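Local coordinates for conserved hypothetical protein TM1506 (Thermotoga maritima, PDB 1VK9), which is of unknown function but has a cytidine deaminase-like fold, is ADP-ribosylated and binds zinc ions in the crystal, at residues His86-Val91 with Ser106-Glu111; Asn16-Ala21 with Leu65-Met70. All coordinates share one frame; numbering follows the deposited sequence.

Contact 1. Residues His86-Val91 with Ser106-Glu111; sequences HIHAKV and SFSYDE. With ZN (zinc ion), chain E.
I87, H88 and A89 pair in parallel with F107, S108 and Y109, the two strand axes lying 4.6 Å apart and 11° from parallel. Backbone bonds alternate across the pair: I87 N to S106 O, S108 N to I87 O, A89 N to S108 O and D110 N to A89 O. On one face I87 and A89 meet the CB atoms of F107 and Y109, whose rings lead away toward helix 94-102. The other face carries two histidines. H86, its CG anti to the backbone N (chi1 -177°), lays its ring against the neighbouring strand, F107 CA over one face at 3.9 Å from the centroid. H86 ND1 bonds S106 OG at 2.8 Å and its NE2 bonds S108 OG at 2.7 Å, fixing the ring's rotation. A leucine in place of H86 would probably leave S106 OG without this partner and S108 OG freer to turn. H88 ND1 also donates to S108 OG, at 2.8 Å and within its ring plane. At the far edge H88 NE2 binds zinc at 2.1 Å, beside D110 OD2 and water 1, the carboxylate turned 65° from the imidazole. S108 is thus gripped by both histidines and acts as a second-shell residue that orients a first-shell ligand. With ND1 donating to the hydroxyl, NE2 is the nitrogen left to coordinate the metal, an illustration of how strand pairing can assemble a metal site.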
ATOM      1  N   HIS A  86       1.806  -1.349   9.462  1.00 30.30           N
ATOM      2  CA  HIS A  86       0.713  -2.182   9.012  1.00 30.27           C
ATOM      3  C   HIS A  86       0.050  -1.548   7.793  1.00 32.62           C
ATOM      4  O   HIS A  86      -0.035  -0.315   7.715  1.00 35.40           O
ATOM      5  CB  HIS A  86      -0.278  -2.336  10.151  1.00 29.54           C
ATOM      6  CG  HIS A  86      -1.443  -3.229   9.854  1.00 30.34           C
ATOM      7  ND1 HIS A  86      -1.448  -4.572  10.160  1.00 30.66           N
ATOM      8  CD2 HIS A  86      -2.671  -2.957   9.350  1.00 33.87           C
ATOM      9  CE1 HIS A  86      -2.614  -5.098   9.823  1.00 29.35           C
ATOM     10  NE2 HIS A  86      -3.374  -4.139   9.329  1.00 32.39           N
ATOM     11  N   ILE A  87      -0.398  -2.375   6.843  1.00 30.05           N
ATOM     12  CA  ILE A  87      -1.215  -1.901   5.734  1.00 27.71           C
ATOM     13  C   ILE A  87      -2.571  -2.581   5.852  1.00 29.80           C
ATOM     14  O   ILE A  87      -2.644  -3.810   5.954  1.00 30.11           O
ATOM     15  CB  ILE A  87      -0.575  -2.265   4.390  1.00 28.27           C
ATOM     16  CG1 ILE A  87       0.841  -1.703   4.295  1.00 30.67           C
ATOM     17  CG2 ILE A  87      -1.427  -1.778   3.226  1.00 21.07           C
ATOM     18  CD1 ILE A  87       1.713  -2.416   3.293  1.00 19.85           C
ATOM     19  N   HIS A  88      -3.641  -1.785   5.873  1.00 30.21           N
ATOM     20  CA  HIS A  88      -4.998  -2.315   5.810  1.00 29.77           C
ATOM     21  C   HIS A  88      -5.559  -1.997   4.449  1.00 28.96           C
ATOM     22  O   HIS A  88      -5.680  -0.839   4.095  1.00 28.99           O
ATOM     23  CB  HIS A  88      -5.915  -1.707   6.871  1.00 30.37           C
ATOM     24  CG  HIS A  88      -7.320  -2.234   6.813  1.00 30.34           C
ATOM     25  ND1 HIS A  88      -7.642  -3.534   7.137  1.00 31.67           N
ATOM     26  CD2 HIS A  88      -8.481  -1.644   6.442  1.00 35.52           C
ATOM     27  CE1 HIS A  88      -8.943  -3.720   6.987  1.00 36.88           C
ATOM     28  NE2 HIS A  88      -9.478  -2.587   6.569  1.00 42.96           N
ATOM     29  N   ALA A  89      -5.891  -3.037   3.699  1.00 28.88           N
ATOM     30  CA  ALA A  89      -6.423  -2.916   2.353  1.00 29.05           C
ATOM     31  C   ALA A  89      -7.910  -3.247   2.380  1.00 30.45           C
ATOM     32  O   ALA A  89      -8.302  -4.311   2.873  1.00 31.52           O
ATOM     33  CB  ALA A  89      -5.687  -3.877   1.420  1.00 28.90           C
ATOM     34  N   LYS A  90      -8.749  -2.357   1.858  1.00 31.07           N
ATOM     35  CA  LYS A  90     -10.173  -2.671   1.790  1.00 33.29           C
ATOM     36  C   LYS A  90     -10.377  -3.838   0.813  1.00 31.84           C
ATOM     37  O   LYS A  90     -11.128  -4.767   1.095  1.00 32.71           O
ATOM     38  CB  LYS A  90     -11.009  -1.442   1.436  1.00 34.39           C
ATOM     39  CG  LYS A  90     -12.490  -1.735   1.272  1.00 44.94           C
ATOM     40  CD  LYS A  90     -13.295  -0.458   1.125  1.00 58.51           C
ATOM     41  CE  LYS A  90     -14.717  -0.777   0.716  1.00 62.15           C
ATOM     42  NZ  LYS A  90     -15.646   0.136   1.411  1.00 66.87           N
ATOM     43  N   VAL A  91      -9.677  -3.790  -0.317  1.00 30.53           N
ATOM     44  CA  VAL A  91      -9.579  -4.913  -1.238  1.00 29.22           C
ATOM     45  C   VAL A  91      -8.103  -5.108  -1.577  1.00 29.50           C
ATOM     46  O   VAL A  91      -7.413  -4.135  -1.898  1.00 31.13           O
ATOM     47  CB  VAL A  91     -10.307  -4.646  -2.588  1.00 27.98           C
ATOM     48  CG1 VAL A  91     -10.234  -5.870  -3.477  1.00 25.66           C
ATOM     49  CG2 VAL A  91     -11.710  -4.279  -2.385  1.00 26.89           C
ATOM     50  N   SER A 106       3.220  -6.687   7.811  1.00 31.02           N
ATOM     51  CA  SER A 106       1.970  -6.880   8.543  1.00 28.47           C
ATOM     52  C   SER A 106       0.848  -6.188   7.800  1.00 29.23           C
ATOM     53  O   SER A 106       0.954  -5.013   7.446  1.00 29.33           O
ATOM     54  CB  SER A 106       2.086  -6.321   9.943  1.00 27.53           C
ATOM     55  OG  SER A 106       0.810  -6.151  10.491  1.00 23.39           O
ATOM     56  N   PHE A 107      -0.223  -6.920   7.528  1.00 29.72           N
ATOM     57  CA  PHE A 107      -1.295  -6.334   6.733  1.00 30.68           C
ATOM     58  C   PHE A 107      -2.625  -7.037   7.025  1.00 29.54           C
ATOM     59  O   PHE A 107      -2.631  -8.127   7.556  1.00 30.17           O
ATOM     60  CB  PHE A 107      -0.941  -6.372   5.234  1.00 29.19           C
ATOM     61  CG  PHE A 107      -1.023  -7.749   4.634  1.00 35.88           C
ATOM     62  CD1 PHE A 107       0.069  -8.617   4.709  1.00 37.07           C
ATOM     63  CD2 PHE A 107      -2.202  -8.187   4.017  1.00 30.07           C
ATOM     64  CE1 PHE A 107      -0.004  -9.912   4.178  1.00 43.96           C
ATOM     65  CE2 PHE A 107      -2.287  -9.471   3.488  1.00 41.60           C
ATOM     66  CZ  PHE A 107      -1.179 -10.345   3.563  1.00 39.86           C
ATOM     67  N   SER A 108      -3.736  -6.391   6.698  1.00 27.39           N
ATOM     68  CA  SER A 108      -5.047  -6.982   6.885  1.00 26.98           C
ATOM     69  C   SER A 108      -5.893  -6.530   5.717  1.00 27.07           C
ATOM     70  O   SER A 108      -5.527  -5.555   5.057  1.00 27.38           O
ATOM     71  CB  SER A 108      -5.663  -6.551   8.224  1.00 24.97           C
ATOM     72  OG  SER A 108      -5.707  -5.141   8.323  1.00 23.40           O
ATOM     73  N   TYR A 109      -7.001  -7.231   5.452  1.00 25.96           N
ATOM     74  CA  TYR A 109      -7.839  -6.911   4.299  1.00 27.47           C
ATOM     75  C   TYR A 109      -9.316  -7.226   4.516  1.00 30.07           C
ATOM     76  O   TYR A 109      -9.658  -8.025   5.372  1.00 33.75           O
ATOM     77  CB  TYR A 109      -7.320  -7.590   3.022  1.00 27.01           C
ATOM     78  CG  TYR A 109      -7.226  -9.113   3.066  1.00 27.41           C
ATOM     79  CD1 TYR A 109      -6.050  -9.732   3.533  1.00 27.54           C
ATOM     80  CD2 TYR A 109      -8.287  -9.933   2.627  1.00 14.94           C
ATOM     81  CE1 TYR A 109      -5.925 -11.104   3.601  1.00 19.21           C
ATOM     82  CE2 TYR A 109      -8.170 -11.327   2.679  1.00 19.52           C
ATOM     83  CZ  TYR A 109      -6.970 -11.895   3.168  1.00 30.44           C
ATOM     84  OH  TYR A 109      -6.769 -13.250   3.230  1.00 36.97           O
ATOM     85  N   ASP A 110     -10.199  -6.580   3.764  1.00 29.36           N
ATOM     86  CA  ASP A 110     -11.623  -6.864   3.900  1.00 28.18           C
ATOM     87  C   ASP A 110     -12.062  -7.893   2.857  1.00 29.45           C
ATOM     88  O   ASP A 110     -12.816  -8.795   3.175  1.00 31.32           O
ATOM     89  CB  ASP A 110     -12.456  -5.579   3.859  1.00 24.07           C
ATOM     90  CG  ASP A 110     -12.055  -4.599   4.963  1.00 29.65           C
ATOM     91  OD1 ASP A 110     -11.805  -5.072   6.102  1.00 28.91           O
ATOM     92  OD2 ASP A 110     -11.925  -3.345   4.797  1.00 32.15           O
ATOM     93  N   GLU A 111     -11.560  -7.773   1.629  1.00 29.14           N
ATOM     94  CA  GLU A 111     -11.909  -8.660   0.522  1.00 27.47           C
ATOM     95  C   GLU A 111     -10.616  -8.995  -0.205  1.00 27.14           C
ATOM     96  O   GLU A 111      -9.717  -8.157  -0.274  1.00 26.31           O
ATOM     97  CB  GLU A 111     -12.912  -7.990  -0.446  1.00 24.98           C
ATOM     98  CG  GLU A 111     -13.377  -8.950  -1.542  1.00 33.16           C
ATOM     99  CD  GLU A 111     -14.303  -8.367  -2.628  1.00 34.37           C
ATOM    100  OE1 GLU A 111     -14.770  -7.226  -2.463  1.00 16.95           O
ATOM    101  OE2 GLU A 111     -14.587  -9.081  -3.652  1.00 28.90           O
TER
HETATM  102 ZN    ZN E 143     -11.468  -2.211   6.185  1.00 72.21          ZN
HETATM  103  O   HOH W   1     -11.608  -0.447   4.856  1.00 32.46           O

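Contact 2. Residues Asn16-Ala21 with Leu65-Met70; sequences NLLRSA and LVIDKM
L65 and I67 rise from their strand against the side chains of L17, L18 and A21, and every interaction between the two segments is apolar. A21 makes the methyl-to-methyl part of the packing. A21 CB points at the strand and meets L65 CD1 at 3.8 Å and I67 CD1 at 3.7 Å. I67 gets there by an extended arm, with CG1 anti to its carbonyl carbon (chi1 -57°) and CD1 continuing straight outward. L65 divides its branches: CD1 goes to A21, while CD2 presses on the helix backbone, 3.8 Å from L18 N, and on L17 CB. L18 adds its CD1, which reaches L65 CD1 at 4.2 Å and, more loosely, I67 CD1. This is the helix-on-sheet layer of an alpha/beta fold of cytidine deaminase type, with the axes of the two segments 9.7 Å apart and crossing at -40°. Strand alternation selects the participants, since V66 points away and touches L32, L61 and P84. L22 and F25 continue the helix's cover over I67, and L18 extends it to H88. Hydrogen bonding stays within the helix, while the strand bonds to its neighbours. S20 N bonds N16 O at 3.0 Å, and S20 OG adds a weak second bond to the same oxygen. The strand spends its backbone on L33 and Y35 to one side and on H86 and H88 to the other.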
ATOM      1  N   ASN A  16      -6.205   0.300  18.363  1.00 47.34           N
ATOM      2  CA  ASN A  16      -7.048   1.486  18.469  1.00 49.25           C
ATOM      3  C   ASN A  16      -6.630   2.611  17.523  1.00 46.77           C
ATOM      4  O   ASN A  16      -7.397   3.556  17.306  1.00 47.84           O
ATOM      5  CB  ASN A  16      -7.161   1.969  19.928  1.00 50.54           C
ATOM      6  CG  ASN A  16      -5.837   2.477  20.477  1.00 60.70           C
ATOM      7  OD1 ASN A  16      -4.754   1.930  20.182  1.00 66.64           O
ATOM      8  ND2 ASN A  16      -5.910   3.538  21.278  1.00 66.57           N
ATOM      9  N   LEU A  17      -5.425   2.505  16.964  1.00 43.24           N
ATOM     10  CA  LEU A  17      -4.942   3.466  15.973  1.00 41.75           C
ATOM     11  C   LEU A  17      -5.557   3.114  14.630  1.00 41.33           C
ATOM     12  O   LEU A  17      -6.000   3.987  13.874  1.00 41.36           O
ATOM     13  CB  LEU A  17      -3.417   3.431  15.877  1.00 41.61           C
ATOM     14  CG  LEU A  17      -2.618   4.669  16.295  1.00 45.77           C
ATOM     15  CD1 LEU A  17      -2.626   4.891  17.822  1.00 51.70           C
ATOM     16  CD2 LEU A  17      -1.185   4.551  15.782  1.00 53.01           C
ATOM     17  N   LEU A  18      -5.586   1.818  14.337  1.00 40.02           N
ATOM     18  CA  LEU A  18      -6.277   1.327  13.161  1.00 37.38           C
ATOM     19  C   LEU A  18      -7.723   1.747  13.270  1.00 36.17           C
ATOM     20  O   LEU A  18      -8.256   2.331  12.344  1.00 35.63           O
ATOM     21  CB  LEU A  18      -6.157  -0.192  13.044  1.00 36.57           C
ATOM     22  CG  LEU A  18      -6.810  -0.812  11.813  1.00 33.24           C
ATOM     23  CD1 LEU A  18      -6.352  -0.096  10.554  1.00 34.33           C
ATOM     24  CD2 LEU A  18      -6.527  -2.301  11.736  1.00 29.29           C
ATOM     25  N   ARG A  19      -8.338   1.472  14.418  1.00 37.12           N
ATOM     26  CA  ARG A  19      -9.717   1.882  14.692  1.00 38.46           C
ATOM     27  C   ARG A  19      -9.934   3.365  14.385  1.00 37.33           C
ATOM     28  O   ARG A  19     -10.891   3.717  13.715  1.00 38.79           O
ATOM     29  CB  ARG A  19     -10.070   1.597  16.149  1.00 40.07           C
ATOM     30  CG  ARG A  19     -11.449   1.007  16.399  1.00 44.52           C
ATOM     31  CD  ARG A  19     -11.781   0.894  17.884  1.00 50.19           C
ATOM     32  NE  ARG A  19     -12.927   0.022  18.100  1.00 55.49           N
ATOM     33  N   SER A  20      -9.033   4.217  14.863  1.00 35.29           N
ATOM     34  CA  SER A  20      -9.115   5.660  14.653  1.00 34.07           C
ATOM     35  C   SER A  20      -8.923   6.071  13.203  1.00 32.93           C
ATOM     36  O   SER A  20      -9.596   6.969  12.713  1.00 33.20           O
ATOM     37  CB  SER A  20      -8.066   6.373  15.504  1.00 34.14           C
ATOM     38  OG  SER A  20      -8.513   6.511  16.833  1.00 35.92           O
ATOM     39  N   ALA A  21      -7.980   5.435  12.525  1.00 33.09           N
ATOM     40  CA  ALA A  21      -7.674   5.786  11.145  1.00 32.76           C
ATOM     41  C   ALA A  21      -8.830   5.405  10.240  1.00 33.84           C
ATOM     42  O   ALA A  21      -9.103   6.102   9.268  1.00 35.42           O
ATOM     43  CB  ALA A  21      -6.390   5.120  10.691  1.00 28.64           C
ATOM     44  N   LEU A  65       0.633   3.688  10.065  1.00 31.03           N
ATOM     45  CA  LEU A  65      -0.107   2.693   9.306  1.00 29.51           C
ATOM     46  C   LEU A  65      -0.662   3.319   8.038  1.00 30.14           C
ATOM     47  O   LEU A  65      -0.907   4.536   7.996  1.00 30.19           O
ATOM     48  CB  LEU A  65      -1.214   2.052  10.145  1.00 27.47           C
ATOM     49  CG  LEU A  65      -2.309   2.949  10.672  1.00 24.52           C
ATOM     50  CD1 LEU A  65      -3.488   2.908   9.740  1.00 37.11           C
ATOM     51  CD2 LEU A  65      -2.706   2.444  12.010  1.00 31.34           C
ATOM     52  N   VAL A  66      -0.842   2.488   7.011  1.00 29.26           N
ATOM     53  CA  VAL A  66      -1.434   2.925   5.751  1.00 28.01           C
ATOM     54  C   VAL A  66      -2.744   2.204   5.501  1.00 30.14           C
ATOM     55  O   VAL A  66      -2.813   0.992   5.639  1.00 32.67           O
ATOM     56  CB  VAL A  66      -0.490   2.644   4.565  1.00 28.55           C
ATOM     57  CG1 VAL A  66      -1.196   2.898   3.225  1.00 19.45           C
ATOM     58  CG2 VAL A  66       0.799   3.454   4.705  1.00 19.17           C
ATOM     59  N   ILE A  67      -3.781   2.954   5.137  1.00 32.26           N
ATOM     60  CA  ILE A  67      -5.026   2.371   4.629  1.00 31.01           C
ATOM     61  C   ILE A  67      -5.173   2.651   3.138  1.00 32.26           C
ATOM     62  O   ILE A  67      -4.961   3.763   2.677  1.00 33.58           O
ATOM     63  CB  ILE A  67      -6.266   2.890   5.407  1.00 30.64           C
ATOM     64  CG1 ILE A  67      -6.118   2.600   6.904  1.00 25.15           C
ATOM     65  CG2 ILE A  67      -7.561   2.251   4.838  1.00 23.25           C
ATOM     66  CD1 ILE A  67      -7.248   3.146   7.734  1.00 30.81           C
ATOM     67  N   ASP A  68      -5.547   1.636   2.386  1.00 33.82           N
ATOM     68  CA  ASP A  68      -5.665   1.765   0.950  1.00 35.38           C
ATOM     69  C   ASP A  68      -6.915   1.023   0.455  1.00 36.53           C
ATOM     70  O   ASP A  68      -7.239  -0.058   0.937  1.00 37.54           O
ATOM     71  CB  ASP A  68      -4.393   1.225   0.291  1.00 35.98           C
ATOM     72  CG  ASP A  68      -4.231   1.694  -1.136  1.00 38.48           C
ATOM     73  OD1 ASP A  68      -5.164   2.335  -1.668  1.00 42.28           O
ATOM     74  OD2 ASP A  68      -3.214   1.467  -1.810  1.00 29.70           O
ATOM     75  N   LYS A  69      -7.618   1.629  -0.498  1.00 38.05           N
ATOM     76  CA  LYS A  69      -8.885   1.117  -1.037  1.00 37.02           C
ATOM     77  C   LYS A  69      -8.634  -0.177  -1.855  1.00 37.83           C
ATOM     78  O   LYS A  69      -9.390  -1.153  -1.772  1.00 39.86           O
ATOM     79  CB  LYS A  69      -9.485   2.193  -1.946  1.00 35.08           C
ATOM     80  CG  LYS A  69     -10.950   2.512  -1.791  1.00 39.36           C
ATOM     81  CD  LYS A  69     -11.306   3.579  -2.843  1.00 46.95           C
ATOM     82  CE  LYS A  69     -12.635   4.243  -2.587  1.00 47.78           C
ATOM     83  NZ  LYS A  69     -13.660   3.526  -3.382  1.00 52.96           N
HETATM   84  N   MSE A  70      -7.558  -0.177  -2.635  1.00 35.31           N
HETATM   85  CA  MSE A  70      -7.327  -1.217  -3.605  1.00 34.17           C
HETATM   86  C   MSE A  70      -5.829  -1.485  -3.682  1.00 33.47           C
HETATM   87  O   MSE A  70      -5.076  -0.666  -4.211  1.00 34.66           O
HETATM   88  CB  MSE A  70      -7.869  -0.750  -4.963  1.00 35.06           C
HETATM   89  CG  MSE A  70      -7.694  -1.746  -6.118  1.00 40.89           C
HETATM   90 SE   MSE A  70      -8.673  -3.457  -5.847  1.00 58.61          SE
HETATM   91  CE  MSE A  70     -10.660  -2.871  -6.010  1.00 56.44           C
TER

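Overall arrangement
From the N terminus, helix 15-27 comes first, followed by the antiparallel strands 32-35 and 39-43 and helix 49-57; contact 2 then closes a 43-residue loop when strand 65-68 comes to lie beside the first helix. Helix 73-82 leads on to strand 86-93, and contact 1 closes a shorter loop of 14 residues, the connection through helix 94-102 in a beta-alpha-beta unit. The two loops follow in series, neither nesting nor crossing. They join in the sheet, where strands 65-68 and 86-93 are parallel neighbours, with probable hydrogen bonds from H88 N to V66 O and from K90 N to D68 O. Together they tie the N-terminal helix to three adjoining strands.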